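Local coordinates for protein oxidase/hydroxylase (Streptomyces hygroscopicus subsp. hygroscopicus, PDB 4XCB) that probably acts as a 2-oxoglutarate-dependent dioxygenase, and binds a metal ion, 2-oxoglutarate and the aminoglycoside hygromycin B in a double-stranded beta-helix, at residues F35-D43 and Y55-F65. Sequence-based numbering, arbitrary orientation.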
ATOM      1  N   PHE A  35     -39.740  11.363  -8.212  1.00 16.01           N
ATOM      2  CA  PHE A  35     -38.605  11.258  -9.124  1.00 18.74           C
ATOM      3  C   PHE A  35     -39.027  10.647 -10.475  1.00 16.63           C
ATOM      4  O   PHE A  35     -38.607  11.107 -11.534  1.00 17.25           O
ATOM      5  CB  PHE A  35     -37.490  10.420  -8.489  1.00 15.96           C
ATOM      6  CG  PHE A  35     -36.937  10.992  -7.208  1.00 17.37           C
ATOM      7  CD1 PHE A  35     -36.824  12.355  -7.013  1.00 17.26           C
ATOM      8  CD2 PHE A  35     -36.510  10.146  -6.204  1.00 15.15           C
ATOM      9  CE1 PHE A  35     -36.287  12.869  -5.830  1.00 15.22           C
ATOM     10  CE2 PHE A  35     -35.985  10.649  -5.023  1.00 17.68           C
ATOM     11  CZ  PHE A  35     -35.881  12.005  -4.831  1.00 17.34           C
ATOM     12  N   ARG A  36     -39.851   9.606 -10.436  1.00 16.55           N
ATOM     13  CA  ARG A  36     -40.358   8.998 -11.664  1.00 18.08           C
ATOM     14  C   ARG A  36     -41.150   9.992 -12.503  1.00 18.93           C
ATOM     15  O   ARG A  36     -40.954  10.088 -13.711  1.00 21.50           O
ATOM     16  CB  ARG A  36     -41.249   7.808 -11.349  1.00 17.73           C
ATOM     17  CG  ARG A  36     -40.554   6.634 -10.735  1.00 19.99           C
ATOM     18  CD  ARG A  36     -41.622   5.625 -10.359  1.00 23.86           C
ATOM     19  NE  ARG A  36     -41.085   4.330 -10.004  1.00 20.93           N
ATOM     20  CZ  ARG A  36     -41.707   3.491  -9.182  1.00 24.94           C
ATOM     21  NH1 ARG A  36     -42.860   3.854  -8.638  1.00 26.21           N
ATOM     22  NH2 ARG A  36     -41.180   2.305  -8.893  1.00 29.69           N
ATOM     23  N   SER A  37     -42.056  10.718 -11.852  1.00 19.99           N
ATOM     24  CA  SER A  37     -42.858  11.727 -12.539  1.00 20.47           C
ATOM     25  C   SER A  37     -41.991  12.749 -13.245  1.00 21.09           C
ATOM     26  O   SER A  37     -42.244  13.099 -14.397  1.00 21.22           O
ATOM     27  CB  SER A  37     -43.783  12.451 -11.561  1.00 20.37           C
ATOM     28  OG  SER A  37     -44.285  13.651 -12.147  1.00 24.91           O
ATOM     29  N   GLU A  38     -40.968  13.233 -12.545  1.00 18.70           N
ATOM     30  CA  GLU A  38     -40.078  14.236 -13.108  1.00 19.78           C
ATOM     31  C   GLU A  38     -39.335  13.693 -14.336  1.00 20.25           C
ATOM     32  O   GLU A  38     -39.283  14.356 -15.368  1.00 23.83           O
ATOM     33  CB  GLU A  38     -39.090  14.731 -12.052  1.00 20.06           C
ATOM     34  CG  GLU A  38     -38.222  15.897 -12.522  1.00 22.07           C
ATOM     35  CD  GLU A  38     -38.914  17.258 -12.433  1.00 25.74           C
ATOM     36  OE1 GLU A  38     -40.156  17.317 -12.381  1.00 28.72           O
ATOM     37  OE2 GLU A  38     -38.202  18.281 -12.410  1.00 32.09           O
ATOM     38  N   LEU A  39     -38.798  12.475 -14.247  1.00 19.78           N
ATOM     39  CA  LEU A  39     -38.084  11.905 -15.389  1.00 16.40           C
ATOM     40  C   LEU A  39     -38.980  11.799 -16.616  1.00 18.36           C
ATOM     41  O   LEU A  39     -38.543  12.045 -17.737  1.00 20.54           O
ATOM     42  CB  LEU A  39     -37.516  10.535 -15.044  1.00 16.05           C
ATOM     43  CG  LEU A  39     -36.325  10.513 -14.087  1.00 15.40           C
ATOM     44  CD1 LEU A  39     -36.068   9.085 -13.680  1.00 14.91           C
ATOM     45  CD2 LEU A  39     -35.076  11.108 -14.719  1.00 16.38           C
ATOM     46  N   GLU A  40     -40.243  11.448 -16.403  1.00 21.09           N
ATOM     47  CA  GLU A  40     -41.181  11.338 -17.517  1.00 21.61           C
ATOM     48  C   GLU A  40     -41.355  12.663 -18.248  1.00 25.68           C
ATOM     49  O   GLU A  40     -41.679  12.682 -19.434  1.00 25.78           O
ATOM     50  CB  GLU A  40     -42.533  10.828 -17.023  1.00 23.99           C
ATOM     51  CG  GLU A  40     -42.471   9.426 -16.439  1.00 31.73           C
ATOM     52  CD  GLU A  40     -43.841   8.852 -16.128  1.00 41.10           C
ATOM     53  OE1 GLU A  40     -44.850   9.419 -16.604  1.00 45.65           O
ATOM     54  OE2 GLU A  40     -43.911   7.831 -15.406  1.00 43.20           O
ATOM     55  N   ARG A  41     -41.129  13.765 -17.537  1.00 22.24           N
ATOM     56  CA  ARG A  41     -41.233  15.100 -18.111  1.00 24.87           C
ATOM     57  C   ARG A  41     -39.898  15.662 -18.611  1.00 25.92           C
ATOM     58  O   ARG A  41     -39.795  16.850 -18.912  1.00 30.51           O
ATOM     59  CB  ARG A  41     -41.835  16.059 -17.080  1.00 25.28           C
ATOM     60  CG  ARG A  41     -43.339  15.922 -16.908  1.00 27.70           C
ATOM     61  CD  ARG A  41     -43.872  16.883 -15.852  1.00 23.30           C
ATOM     62  NE  ARG A  41     -43.757  16.346 -14.501  1.00 25.14           N
ATOM     63  CZ  ARG A  41     -42.844  16.741 -13.622  1.00 20.94           C
ATOM     64  NH1 ARG A  41     -41.961  17.673 -13.953  1.00 24.53           N
ATOM     65  NH2 ARG A  41     -42.811  16.204 -12.414  1.00 23.90           N
ATOM     66  N   LEU A  42     -38.873  14.819 -18.693  1.00 21.97           N
ATOM     67  CA  LEU A  42     -37.572  15.270 -19.177  1.00 25.30           C
ATOM     68  C   LEU A  42     -37.173  14.520 -20.435  1.00 25.79           C
ATOM     69  O   LEU A  42     -37.663  13.423 -20.695  1.00 24.38           O
ATOM     70  CB  LEU A  42     -36.500  15.088 -18.104  1.00 22.75           C
ATOM     71  CG  LEU A  42     -36.657  15.897 -16.818  1.00 23.84           C
ATOM     72  CD1 LEU A  42     -35.672  15.377 -15.770  1.00 22.47           C
ATOM     73  CD2 LEU A  42     -36.443  17.368 -17.071  1.00 24.94           C
ATOM     74  N   ASP A  43     -36.274  15.115 -21.208  1.00 26.98           N
ATOM     75  CA  ASP A  43     -35.822  14.523 -22.461  1.00 27.66           C
ATOM     76  C   ASP A  43     -34.650  13.577 -22.248  1.00 25.98           C
ATOM     77  O   ASP A  43     -33.834  13.780 -21.345  1.00 22.17           O
ATOM     78  CB  ASP A  43     -35.415  15.610 -23.452  1.00 31.10           C
ATOM     79  CG  ASP A  43     -36.583  16.460 -23.897  1.00 33.22           C
ATOM     80  OD1 ASP A  43     -37.698  15.904 -24.020  1.00 40.09           O
ATOM     81  OD2 ASP A  43     -36.385  17.676 -24.124  1.00 40.90           O
ATOM     82  N   TYR A  55     -30.712  10.120 -19.478  1.00 15.82           N
ATOM     83  CA  TYR A  55     -30.984  11.513 -19.115  1.00 14.68           C
ATOM     84  C   TYR A  55     -29.634  12.133 -18.779  1.00 17.72           C
ATOM     85  O   TYR A  55     -29.068  11.841 -17.736  1.00 17.44           O
ATOM     86  CB  TYR A  55     -31.942  11.610 -17.921  1.00 15.90           C
ATOM     87  CG  TYR A  55     -33.292  10.942 -18.118  1.00 17.57           C
ATOM     88  CD1 TYR A  55     -34.409  11.690 -18.482  1.00 19.01           C
ATOM     89  CD2 TYR A  55     -33.453   9.574 -17.916  1.00 18.09           C
ATOM     90  CE1 TYR A  55     -35.646  11.092 -18.657  1.00 19.73           C
ATOM     91  CE2 TYR A  55     -34.690   8.963 -18.095  1.00 18.25           C
ATOM     92  CZ  TYR A  55     -35.782   9.732 -18.462  1.00 17.44           C
ATOM     93  OH  TYR A  55     -37.014   9.132 -18.640  1.00 19.87           O
ATOM     94  N   PRO A  56     -29.098  12.971 -19.672  1.00 17.26           N
ATOM     95  CA  PRO A  56     -27.662  13.248 -19.565  1.00 18.33           C
ATOM     96  C   PRO A  56     -27.188  14.107 -18.389  1.00 23.00           C
ATOM     97  O   PRO A  56     -26.068  13.890 -17.910  1.00 21.00           O
ATOM     98  CB  PRO A  56     -27.352  13.960 -20.886  1.00 21.77           C
ATOM     99  CG  PRO A  56     -28.624  14.547 -21.306  1.00 22.24           C
ATOM    100  CD  PRO A  56     -29.694  13.593 -20.866  1.00 17.86           C
ATOM    101  N   ASP A  57     -27.986  15.068 -17.941  1.00 21.20           N
ATOM    102  CA  ASP A  57     -27.515  15.973 -16.890  1.00 18.59           C
ATOM    103  C   ASP A  57     -28.689  16.384 -16.024  1.00 20.13           C
ATOM    104  O   ASP A  57     -29.272  17.446 -16.210  1.00 20.36           O
ATOM    105  CB  ASP A  57     -26.819  17.203 -17.501  1.00 20.49           C
ATOM    106  CG  ASP A  57     -26.104  18.059 -16.465  1.00 20.38           C
ATOM    107  OD1 ASP A  57     -26.357  17.892 -15.255  1.00 25.60           O
ATOM    108  OD2 ASP A  57     -25.289  18.926 -16.868  1.00 26.26           O
ATOM    109  N   LEU A  58     -29.052  15.526 -15.081  1.00 15.89           N
ATOM    110  CA  LEU A  58     -30.262  15.756 -14.309  1.00 16.22           C
ATOM    111  C   LEU A  58     -30.215  17.001 -13.416  1.00 16.31           C
ATOM    112  O   LEU A  58     -31.223  17.689 -13.305  1.00 19.58           O
ATOM    113  CB  LEU A  58     -30.587  14.516 -13.468  1.00 15.98           C
ATOM    114  CG  LEU A  58     -31.158  13.356 -14.282  1.00 15.68           C
ATOM    115  CD1 LEU A  58     -31.354  12.155 -13.388  1.00 17.21           C
ATOM    116  CD2 LEU A  58     -32.463  13.732 -14.923  1.00 16.37           C
ATOM    117  N   PRO A  59     -29.071  17.298 -12.770  1.00 17.34           N
ATOM    118  CA  PRO A  59     -29.148  18.484 -11.908  1.00 20.08           C
ATOM    119  C   PRO A  59     -29.298  19.785 -12.700  1.00 21.57           C
ATOM    120  O   PRO A  59     -29.869  20.737 -12.176  1.00 21.29           O
ATOM    121  CB  PRO A  59     -27.819  18.448 -11.143  1.00 19.15           C
ATOM    122  CG  PRO A  59     -27.434  17.010 -11.145  1.00 22.31           C
ATOM    123  CD  PRO A  59     -27.859  16.506 -12.489  1.00 17.63           C
ATOM    124  N   ALA A  60     -28.811  19.821 -13.938  1.00 19.56           N
ATOM    125  CA  ALA A  60     -29.013  20.983 -14.802  1.00 19.43           C
ATOM    126  C   ALA A  60     -30.435  21.017 -15.347  1.00 20.32           C
ATOM    127  O   ALA A  60     -31.012  22.089 -15.572  1.00 20.84           O
ATOM    128  CB  ALA A  60     -28.010  20.971 -15.957  1.00 20.81           C
ATOM    129  N   ALA A  61     -30.997  19.829 -15.541  1.00 21.05           N
ATOM    130  CA  ALA A  61     -32.275  19.668 -16.224  1.00 18.86           C
ATOM    131  C   ALA A  61     -33.484  19.976 -15.339  1.00 21.13           C
ATOM    132  O   ALA A  61     -34.553  20.334 -15.838  1.00 23.73           O
ATOM    133  CB  ALA A  61     -32.383  18.256 -16.780  1.00 23.52           C
ATOM    134  N   SER A  62     -33.323  19.838 -14.028  1.00 21.83           N
ATOM    135  CA  SER A  62     -34.472  19.910 -13.140  1.00 20.21           C
ATOM    136  C   SER A  62     -34.067  20.166 -11.697  1.00 18.46           C
ATOM    137  O   SER A  62     -33.193  19.485 -11.170  1.00 21.81           O
ATOM    138  CB  SER A  62     -35.278  18.612 -13.243  1.00 25.35           C
ATOM    139  OG  SER A  62     -35.495  18.044 -11.965  1.00 23.48           O
ATOM    140  N   PRO A  63     -34.705  21.151 -11.048  1.00 19.13           N
ATOM    141  CA  PRO A  63     -34.384  21.475  -9.655  1.00 19.66           C
ATOM    142  C   PRO A  63     -34.622  20.320  -8.700  1.00 15.51           C
ATOM    143  O   PRO A  63     -34.001  20.290  -7.637  1.00 16.95           O
ATOM    144  CB  PRO A  63     -35.338  22.629  -9.338  1.00 19.29           C
ATOM    145  CG  PRO A  63     -35.566  23.270 -10.641  1.00 21.11           C
ATOM    146  CD  PRO A  63     -35.628  22.140 -11.630  1.00 21.73           C
ATOM    147  N   VAL A  64     -35.533  19.410  -9.047  1.00 18.92           N
ATOM    148  CA  VAL A  64     -35.765  18.232  -8.228  1.00 17.01           C
ATOM    149  C   VAL A  64     -34.504  17.396  -8.122  1.00 16.07           C
ATOM    150  O   VAL A  64     -34.129  16.959  -7.032  1.00 15.52           O
ATOM    151  CB  VAL A  64     -36.903  17.362  -8.797  1.00 16.53           C
ATOM    152  CG1 VAL A  64     -36.883  15.966  -8.185  1.00 17.89           C
ATOM    153  CG2 VAL A  64     -38.233  18.046  -8.561  1.00 19.78           C
ATOM    154  N   PHE A  65     -33.845  17.181  -9.252  1.00 15.43           N
ATOM    155  CA  PHE A  65     -32.651  16.364  -9.230  1.00 17.30           C
ATOM    156  C   PHE A  65     -31.424  17.154  -8.802  1.00 16.05           C
ATOM    157  O   PHE A  65     -30.476  16.569  -8.278  1.00 16.68           O
ATOM    158  CB  PHE A  65     -32.465  15.688 -10.580  1.00 15.93           C
ATOM    159  CG  PHE A  65     -33.474  14.608 -10.820  1.00 13.29           C
ATOM    160  CD1 PHE A  65     -33.530  13.511  -9.968  1.00 15.84           C
ATOM    161  CD2 PHE A  65     -34.390  14.689 -11.858  1.00 14.50           C
ATOM    162  CE1 PHE A  65     -34.467  12.520 -10.156  1.00 18.88           C
ATOM    163  CE2 PHE A  65     -35.331  13.684 -12.052  1.00 13.66           C
ATOM    164  CZ  PHE A  65     -35.372  12.610 -11.198  1.00 16.38           C
TER
HETATM  165  O   HOH W   1     -38.511  10.531 -20.509  1.00 19.82           O
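With CG anti to the backbone N (chi1 -174°) and a bend at chi2 (81°), E38 brings its carboxylate up to the S62 hydroxyl, while L39, its CG anti to the carbonyl carbon (chi1 -72°), carries CD2 over the ring of Y55. The S62 hydroxyl donates to the anti lone pair of E38 OE2 (OG–OE2 2.8 Å) and also accepts from F65 N, the N-cap bond of helix 63-69. R41 lies close to the other carboxylate oxygen, OE1, in a salt bridge modelled too short to be trusted in detail, and V64 CG2 lies beside OE2. L39 CD2 sits 3.7 Å from the Y55 ring centroid, a CH-pi contact almost on the ring normal. The contact packs helix 29-40 against the two short helices that follow strand 52-55, on the outer side of the larger sheet of the cupin-type double-stranded beta-helix; L39, L58 and F65 all reach T223 of strand 220-229. Within this layer F65 CZ meets L39 CG at 3.7 Å, and L58 lays CD1 over the centre of the F65 ring. L42 CD1 touches L58 CD2 (3.7 Å) and approaches the F65 edge. The Y55 hydroxyl is bonded to R95 and to a water that donates to L42 O. Replacing Y55 by an alanine is likely to strip L39 CD2 of its aromatic platform and to leave R95 and the water without their phenolic partner. Farther along, V64 CG1 meets the F35 ring edge, 3.8 Å from CD1.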